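Local coordinates for DNA mismatch repair protein MUTS (Thermus aquaticus, PDB 1EWQ) that binds mismatched DNA, probably as the recognition step of mismatch repair, and has a weak ATPase activity, at residues Pro301-Ala304 and Arg305-Arg308. Sequence-based numbering, arbitrary orientation.
Sequences PLEA and RLDR
Successive turns of one alpha-helix meet here: P301-A304 hands its carbonyls to the amides of R305-R308 near the start of helix 299-314, in MutS domain III and about 46 Å, nearest atoms, from the bound DNA. Four i to i+4 bonds hold the turns together: R305 N to P301 O (3.0 Å), L306 N to L302 O (2.9 Å), D307 N to E303 O (2.9 Å) and R308 N to A304 O (3.2 Å). The D307 bond is the most bent, 141° at the hydrogen.

Direct side-chain contact is slight: E303 is bent by its rotation about CB-CG (chi2 -80°), and its OE1 lies 3.9 Å from L306 CD1, the two side chains crossing at a slant. L302 and L306, one turn apart, both pack on F547 of strand 546-547. E303 OE1 and D307 OD1 lie 6.0 Å apart, and R544 forms a salt bridge with each, through NH2 and NH1 respectively; E303 OE2 also pairs with R299. R305 leaves by another side, CG resting 3.6 Å from P301 O; its chain, extended from CG to NE, carries the guanidinium to the carbonyl of V605 and into a cation-pi contact with W291.

Shared pairing with R544 probably offsets the like charges of E303 and D307, and ties this helix, alongside the leucine contacts with F547, to the segment following helix 514-540.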
loop_
_atom_site.group_PDB
_atom_site.type_symbol
_atom_site.label_atom_id
_atom_site.label_comp_id
_atom_site.label_asym_id
_atom_site.label_seq_id
_atom_site.Cartn_x
_atom_site.Cartn_y
_atom_site.Cartn_z
ATOM N N PRO C 301 -35.114 18.821 -18.836
ATOM C CA PRO C 301 -34.781 17.459 -18.415
ATOM C C PRO C 301 -34.504 17.362 -16.911
ATOM O O PRO C 301 -34.788 16.336 -16.289
ATOM C CB PRO C 301 -33.576 17.095 -19.289
ATOM C CG PRO C 301 -33.058 18.409 -19.791
ATOM C CD PRO C 301 -34.286 19.241 -19.980
ATOM N N LEU C 302 -33.981 18.430 -16.323
ATOM C CA LEU C 302 -33.713 18.413 -14.888
ATOM C C LEU C 302 -35.022 18.349 -14.105
ATOM O O LEU C 302 -35.149 17.577 -13.161
ATOM C CB LEU C 302 -32.907 19.646 -14.468
ATOM C CG LEU C 302 -31.418 19.572 -14.828
ATOM C CD1 LEU C 302 -30.779 20.935 -14.648
ATOM C CD2 LEU C 302 -30.725 18.510 -13.966
ATOM N N GLU C 303 -36.000 19.152 -14.505
ATOM C CA GLU C 303 -37.295 19.153 -13.822
ATOM C C GLU C 303 -37.954 17.773 -13.961
ATOM O O GLU C 303 -38.680 17.334 -13.070
ATOM C CB GLU C 303 -38.204 20.244 -14.405
ATOM C CG GLU C 303 -37.591 21.652 -14.357
ATOM C CD GLU C 303 -37.698 22.312 -12.988
ATOM O OE1 GLU C 303 -37.698 21.597 -11.963
ATOM O OE2 GLU C 303 -37.772 23.559 -12.932
ATOM N N ALA C 304 -37.689 17.083 -15.067
ATOM C CA ALA C 304 -38.251 15.752 -15.282
ATOM C C ALA C 304 -37.592 14.755 -14.325
ATOM O O ALA C 304 -38.259 13.877 -13.786
ATOM C CB ALA C 304 -38.051 15.306 -16.739
ATOM N N ARG C 305 -36.284 14.889 -14.120
ATOM C CA ARG C 305 -35.587 13.996 -13.198
ATOM C C ARG C 305 -36.103 14.264 -11.783
ATOM O O ARG C 305 -36.325 13.338 -11.003
ATOM C CB ARG C 305 -34.066 14.227 -13.233
ATOM C CG ARG C 305 -33.309 13.676 -14.456
ATOM C CD ARG C 305 -31.794 13.920 -14.277
ATOM N NE ARG C 305 -30.995 13.470 -15.419
ATOM C CZ ARG C 305 -29.676 13.619 -15.536
ATOM N NH1 ARG C 305 -28.974 14.207 -14.577
ATOM N NH2 ARG C 305 -29.057 13.189 -16.632
ATOM N N LEU C 306 -36.290 15.536 -11.449
ATOM C CA LEU C 306 -36.775 15.887 -10.119
ATOM C C LEU C 306 -38.201 15.389 -9.920
ATOM O O LEU C 306 -38.578 15.024 -8.809
ATOM C CB LEU C 306 -36.693 17.406 -9.891
ATOM C CG LEU C 306 -35.287 17.982 -9.672
ATOM C CD1 LEU C 306 -35.359 19.499 -9.664
ATOM C CD2 LEU C 306 -34.685 17.447 -8.359
ATOM N N ASP C 307 -39.001 15.362 -10.987
ATOM C CA ASP C 307 -40.364 14.862 -10.846
ATOM C C ASP C 307 -40.323 13.399 -10.447
ATOM O O ASP C 307 -41.010 13.000 -9.514
ATOM C CB ASP C 307 -41.173 15.036 -12.133
ATOM C CG ASP C 307 -41.533 16.480 -12.391
ATOM O OD1 ASP C 307 -41.708 17.224 -11.402
ATOM O OD2 ASP C 307 -41.644 16.884 -13.569
ATOM N N ARG C 308 -39.502 12.601 -11.128
ATOM C CA ARG C 308 -39.403 11.190 -10.792
ATOM C C ARG C 308 -38.871 10.965 -9.371
ATOM O O ARG C 308 -39.319 10.055 -8.667
ATOM C CB ARG C 308 -38.527 10.463 -11.812
ATOM C CG ARG C 308 -39.179 10.349 -13.185
ATOM C CD ARG C 308 -38.560 9.227 -14.012
ATOM N NE ARG C 308 -39.510 8.136 -14.229
ATOM C CZ ARG C 308 -40.059 7.419 -13.249
ATOM N NH1 ARG C 308 -39.739 7.668 -11.985
ATOM N NH2 ARG C 308 -40.968 6.482 -13.524
#